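PDB 6AHX: putative cytosolic protein from Geobacillus zalihae, which probably acts as a copper-sensing transcriptional repressor of the CsoR family, releasing operator DNA when it binds copper. Local coordinates for residues 23-28 and 57-62; 30-35 and 50-55. All blocks are in the same frame, centred on the assembly; numbering follows the deposited sequence.

Interaction 1 of 2, residues 23-28 and 57-62; sequences INRLAR and RKALDS
R25 lays its guanidinium against A59 and S62 of helix 46-70. The methyl of A59 lies over one face of the flat group, offset toward its rim. NH1 of R25 is 3.6 Å from A59 CB, and CZ of R25 follows at 3.7 Å from the same carbon. NH2 meets S62 obliquely, with R25 NH2 3.8 Å from S62 CB. No hydrogen bond crosses the contact; what meets is the flat group and the two CB atoms. The chain of R25 bends twice on the way, at chi2 (-67°) and chi3 (-135°), which helps bring the guanidinium over A59, with NH2 by S62. Deeper in, L26 CD2 comes to 4.5 Å from L60 CD2, a loose aliphatic approach. With an alanine in place of R25 the guanidinium would be gone, and the A59 methyl would probably lose its cover on that side, with a gap opened beside S62. CA atoms are nearest at R25 and A59, 8.1 Å apart. The contact joins helix 20-41 to helix 46-70, which run antiparallel. T63 continues the same seam under R25 and L26, and I29 packs on A59 and L60. L60 also packs on V56 of the second subunit.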
loop_
_atom_site.group_PDB
_atom_site.type_symbol
_atom_site.label_atom_id
_atom_site.label_comp_id
_atom_site.label_asym_id
_atom_site.label_seq_id
_atom_site.Cartn_x
_atom_site.Cartn_y
_atom_site.Cartn_z
ATOM N N ILE A 23 -10.338 8.181 5.412
ATOM C CA ILE A 23 -10.032 8.692 4.105
ATOM C C ILE A 23 -8.623 9.299 4.086
ATOM O O ILE A 23 -7.815 9.068 3.142
ATOM C CB ILE A 23 -11.144 9.673 3.619
ATOM C CG1 ILE A 23 -12.423 8.886 3.263
ATOM C CG2 ILE A 23 -10.730 10.387 2.333
ATOM C CD1 ILE A 23 -13.585 9.062 4.191
ATOM N N ASN A 24 -8.332 10.058 5.138
ATOM C CA ASN A 24 -7.040 10.714 5.261
ATOM C C ASN A 24 -5.870 9.740 5.387
ATOM O O ASN A 24 -4.851 9.964 4.738
ATOM C CB ASN A 24 -7.031 11.700 6.445
ATOM C CG ASN A 24 -7.929 12.911 6.184
ATOM O OD1 ASN A 24 -8.459 13.123 5.052
ATOM N ND2 ASN A 24 -8.115 13.719 7.220
ATOM N N ARG A 25 -6.040 8.689 6.194
ATOM C CA ARG A 25 -5.025 7.639 6.294
ATOM C C ARG A 25 -4.745 7.040 4.901
ATOM O O ARG A 25 -3.583 6.918 4.490
ATOM C CB ARG A 25 -5.413 6.564 7.292
ATOM C CG ARG A 25 -4.283 6.297 8.294
ATOM C CD ARG A 25 -2.909 5.661 7.858
ATOM N NE ARG A 25 -2.691 4.638 8.926
ATOM C CZ ARG A 25 -1.597 4.369 9.675
ATOM N NH1 ARG A 25 -0.401 4.894 9.465
ATOM N NH2 ARG A 25 -1.696 3.452 10.641
ATOM N N LEU A 26 -5.820 6.755 4.165
ATOM C CA LEU A 26 -5.674 6.216 2.850
ATOM C C LEU A 26 -4.941 7.186 1.957
ATOM O O LEU A 26 -4.098 6.767 1.155
ATOM C CB LEU A 26 -7.034 5.795 2.249
ATOM C CG LEU A 26 -7.597 4.486 2.820
ATOM C CD1 LEU A 26 -9.067 4.335 2.410
ATOM C CD2 LEU A 26 -6.802 3.215 2.466
ATOM N N ALA A 27 -5.229 8.486 2.097
ATOM C CA ALA A 27 -4.449 9.532 1.371
ATOM C C ALA A 27 -2.957 9.616 1.712
ATOM O O ALA A 27 -2.119 9.768 0.816
ATOM C CB ALA A 27 -5.078 10.893 1.490
ATOM N N ARG A 28 -2.649 9.438 2.979
ATOM C CA ARG A 28 -1.268 9.346 3.468
ATOM C C ARG A 28 -0.500 8.117 2.948
ATOM O O ARG A 28 0.656 8.231 2.527
ATOM C CB ARG A 28 -1.247 9.356 5.013
ATOM C CG ARG A 28 -1.136 10.789 5.542
ATOM C CD ARG A 28 -1.306 11.039 7.047
ATOM N NE ARG A 28 -1.273 9.904 7.999
ATOM C CZ ARG A 28 -2.301 9.505 8.801
ATOM N NH1 ARG A 28 -3.531 10.084 8.777
ATOM N NH2 ARG A 28 -2.109 8.481 9.666
ATOM N N ARG A 57 2.532 -1.798 4.505
ATOM C CA ARG A 57 1.719 -3.003 4.816
ATOM C C ARG A 57 1.079 -2.943 6.208
ATOM O O ARG A 57 -0.064 -3.329 6.412
ATOM C CB ARG A 57 2.523 -4.284 4.584
ATOM C CG ARG A 57 2.915 -4.479 3.090
ATOM C CD ARG A 57 3.524 -5.870 2.787
ATOM N NE ARG A 57 2.528 -6.969 2.896
ATOM C CZ ARG A 57 2.436 -7.843 3.896
ATOM N NH1 ARG A 57 3.246 -7.795 4.895
ATOM N NH2 ARG A 57 1.499 -8.788 3.899
ATOM N N LYS A 58 1.840 -2.432 7.160
ATOM C CA LYS A 58 1.344 -2.253 8.511
ATOM C C LYS A 58 0.270 -1.165 8.610
ATOM O O LYS A 58 -0.738 -1.407 9.251
ATOM C CB LYS A 58 2.530 -1.976 9.400
ATOM C CG LYS A 58 2.191 -1.905 10.850
ATOM C CD LYS A 58 3.459 -1.645 11.666
ATOM C CE LYS A 58 3.236 -1.965 13.157
ATOM N NZ LYS A 58 3.653 -0.799 13.998
ATOM N N ALA A 59 0.446 -0.029 7.929
ATOM C CA ALA A 59 -0.514 1.054 7.903
ATOM C C ALA A 59 -1.807 0.609 7.274
ATOM O O ALA A 59 -2.910 0.953 7.758
ATOM C CB ALA A 59 0.051 2.232 7.123
ATOM N N LEU A 60 -1.685 -0.172 6.205
ATOM C CA LEU A 60 -2.861 -0.725 5.522
ATOM C C LEU A 60 -3.639 -1.732 6.415
ATOM O O LEU A 60 -4.858 -1.723 6.485
ATOM C CB LEU A 60 -2.474 -1.383 4.175
ATOM C CG LEU A 60 -2.210 -0.447 2.964
ATOM C CD1 LEU A 60 -1.413 -1.158 1.883
ATOM C CD2 LEU A 60 -3.469 0.155 2.313
ATOM N N ASP A 61 -2.918 -2.605 7.061
ATOM C CA ASP A 61 -3.464 -3.493 8.058
ATOM C C ASP A 61 -4.190 -2.721 9.166
ATOM O O ASP A 61 -5.307 -3.032 9.466
ATOM C CB ASP A 61 -2.368 -4.381 8.612
ATOM C CG ASP A 61 -2.897 -5.376 9.647
ATOM O OD1 ASP A 61 -3.635 -6.268 9.294
ATOM O OD2 ASP A 61 -2.633 -5.231 10.846
ATOM N N SER A 62 -3.633 -1.649 9.694
ATOM C CA SER A 62 -4.347 -0.877 10.712
ATOM C C SER A 62 -5.583 -0.183 10.238
ATOM O O SER A 62 -6.587 -0.117 10.938
ATOM C CB SER A 62 -3.433 0.166 11.306
ATOM O OG SER A 62 -2.446 -0.592 11.947
#

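Interaction 2 of 2, residues 30-35 and 50-55; sequences EGHVRA and LLQIAA
H32 and Q52 are brought together by their first torsions. In H32, CG stands opposite the backbone N (chi1 -165°), which sends the imidazole out from helix 20-41 toward helix 46-70. In Q52, CG lies opposite the carbonyl carbon (chi1 -62°), and a further bend at chi2 folds the amide back beside the ring. The two side chains cross at about a right angle. Ring and amide planes are 49° apart, so the groups do not stack. The amide oxygen sits at the ring edge, near the ring plane. Q52 OE1 is 3.1 Å from H32 CE1, its nearest ring atom. NE2 of H32 is farther from that oxygen, at 3.4 Å, and the angle is too poor for a hydrogen bond. The aliphatic part of Q52 joins in, with Q52 CB 3.9 Å from H32 CE1. On the next turn of the helix, A55 CB approaches the ring obliquely, 4.2 Å from H32 NE2.

H32 also touches V56, and Q52 rests on I36 and M39. The inner faces of the same helices pack on the second subunit: V33 meets its L26, and I53 meets its L60. On helix 20-41, E30 and R34 form a long, weak salt bridge and pair with R34 and E30 of the second subunit.

The pair is a surface contact in the helical hairpin of this family. The carbon between the two ring nitrogens is electron-poor, so its approach to the amide oxygen is probably mildly attractive. Any positive charge on the imidazole would be likely to strengthen that pull. With no hydrogen bond between them, the contact probably rests on weak electrostatics and van der Waals fit.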
loop_
_atom_site.group_PDB
_atom_site.type_symbol
_atom_site.label_atom_id
_atom_site.label_comp_id
_atom_site.label_asym_id
_atom_site.label_seq_id
_atom_site.Cartn_x
_atom_site.Cartn_y
_atom_site.Cartn_z
ATOM N N GLU A 30 -1.285 6.585 0.323
ATOM C CA GLU A 30 -1.046 6.917 -1.097
ATOM C C GLU A 30 0.271 7.683 -1.348
ATOM O O GLU A 30 1.087 7.234 -2.157
ATOM C CB GLU A 30 -2.252 7.653 -1.670
ATOM C CG GLU A 30 -2.174 7.818 -3.178
ATOM C CD GLU A 30 -3.105 8.849 -3.729
ATOM O OE1 GLU A 30 -4.159 9.102 -3.092
ATOM O OE2 GLU A 30 -2.783 9.330 -4.839
ATOM N N GLY A 31 0.480 8.806 -0.632
ATOM C CA GLY A 31 1.707 9.615 -0.751
ATOM C C GLY A 31 2.955 8.823 -0.366
ATOM O O GLY A 31 4.059 9.019 -0.860
ATOM N N HIS A 32 2.768 7.894 0.536
ATOM C CA HIS A 32 3.864 7.072 1.060
ATOM C C HIS A 32 4.309 6.116 -0.050
ATOM O O HIS A 32 5.489 6.027 -0.367
ATOM C CB HIS A 32 3.371 6.417 2.346
ATOM C CG HIS A 32 4.441 5.830 3.207
ATOM N ND1 HIS A 32 5.755 5.679 2.806
ATOM C CD2 HIS A 32 4.358 5.273 4.412
ATOM C CE1 HIS A 32 6.428 5.050 3.737
ATOM N NE2 HIS A 32 5.603 4.811 4.730
ATOM N N VAL A 33 3.379 5.459 -0.688
ATOM C CA VAL A 33 3.725 4.573 -1.834
ATOM C C VAL A 33 4.376 5.351 -2.984
ATOM O O VAL A 33 5.391 4.862 -3.583
ATOM C CB VAL A 33 2.533 3.695 -2.361
ATOM C CG1 VAL A 33 3.040 2.764 -3.465
ATOM C CG2 VAL A 33 1.911 2.821 -1.290
ATOM N N ARG A 34 3.844 6.569 -3.238
ATOM C CA ARG A 34 4.436 7.473 -4.204
ATOM C C ARG A 34 5.891 7.725 -3.898
ATOM O O ARG A 34 6.727 7.779 -4.805
ATOM C CB ARG A 34 3.699 8.801 -4.246
ATOM C CG ARG A 34 4.339 9.805 -5.218
ATOM C CD ARG A 34 3.406 10.936 -5.713
ATOM N NE ARG A 34 2.561 11.520 -4.649
ATOM C CZ ARG A 34 1.243 11.268 -4.407
ATOM N NH1 ARG A 34 0.637 11.895 -3.376
ATOM N NH2 ARG A 34 0.491 10.414 -5.165
ATOM N N ALA A 35 6.208 7.864 -2.613
ATOM C CA ALA A 35 7.580 8.153 -2.202
ATOM C C ALA A 35 8.466 6.980 -2.379
ATOM O O ALA A 35 9.602 7.123 -2.848
ATOM C CB ALA A 35 7.612 8.621 -0.748
ATOM N N LEU A 50 12.713 -1.536 1.538
ATOM C CA LEU A 50 11.958 -2.642 2.082
ATOM C C LEU A 50 11.415 -2.294 3.451
ATOM O O LEU A 50 10.360 -2.752 3.808
ATOM C CB LEU A 50 12.849 -3.880 2.211
ATOM C CG LEU A 50 13.271 -4.542 0.893
ATOM C CD1 LEU A 50 14.001 -5.818 1.274
ATOM C CD2 LEU A 50 12.153 -4.843 -0.094
ATOM N N LEU A 51 12.130 -1.460 4.190
ATOM C CA LEU A 51 11.587 -0.877 5.408
ATOM C C LEU A 51 10.289 -0.133 5.208
ATOM O O LEU A 51 9.367 -0.281 5.980
ATOM C CB LEU A 51 12.604 0.107 6.036
ATOM C CG LEU A 51 12.385 0.438 7.500
ATOM C CD1 LEU A 51 12.962 -0.709 8.338
ATOM C CD2 LEU A 51 12.988 1.788 7.879
ATOM N N GLN A 52 10.226 0.651 4.138
ATOM C CA GLN A 52 9.058 1.482 3.872
ATOM C C GLN A 52 7.936 0.652 3.335
ATOM O O GLN A 52 6.796 0.887 3.740
ATOM C CB GLN A 52 9.404 2.644 2.943
ATOM C CG GLN A 52 10.434 3.595 3.535
ATOM C CD GLN A 52 10.082 4.146 4.908
ATOM O OE1 GLN A 52 8.923 4.199 5.320
ATOM N NE2 GLN A 52 11.104 4.468 5.662
ATOM N N ILE A 53 8.241 -0.401 2.571
ATOM C CA ILE A 53 7.177 -1.274 2.143
ATOM C C ILE A 53 6.493 -1.930 3.333
ATOM O O ILE A 53 5.257 -2.109 3.368
ATOM C CB ILE A 53 7.657 -2.323 1.137
ATOM C CG1 ILE A 53 8.025 -1.629 -0.201
ATOM C CG2 ILE A 53 6.550 -3.338 0.820
ATOM C CD1 ILE A 53 8.653 -2.512 -1.272
ATOM N N ALA A 54 7.306 -2.404 4.256
ATOM C CA ALA A 54 6.759 -3.035 5.429
ATOM C C ALA A 54 5.931 -2.040 6.238
ATOM O O ALA A 54 4.871 -2.391 6.749
ATOM C CB ALA A 54 7.836 -3.603 6.262
ATOM N N ALA A 55 6.403 -0.820 6.377
ATOM C CA ALA A 55 5.604 0.211 7.047
ATOM C C ALA A 55 4.242 0.452 6.372
ATOM O O ALA A 55 3.235 0.503 7.026
ATOM C CB ALA A 55 6.393 1.474 7.105
#

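From the N terminus, helix 20-41 supplies 23-28 to interaction 1 and then 30-35 to interaction 2. The chain turns back after residue 41 and enters helix 46-70. There 50-55 closes the shorter loop, of 14 intervening residues, and 57-62 closes the longer one, of 28. Interaction 2 therefore lies within the span of interaction 1, and the two do not cross. Their centres are about 10 Å apart along one antiparallel helical hairpin, with interaction 2 toward the turn. Both contacts also reach the second subunit. This is consistent with the four-helix core of a CsoR-type dimer, in which each chain contributes two long helices.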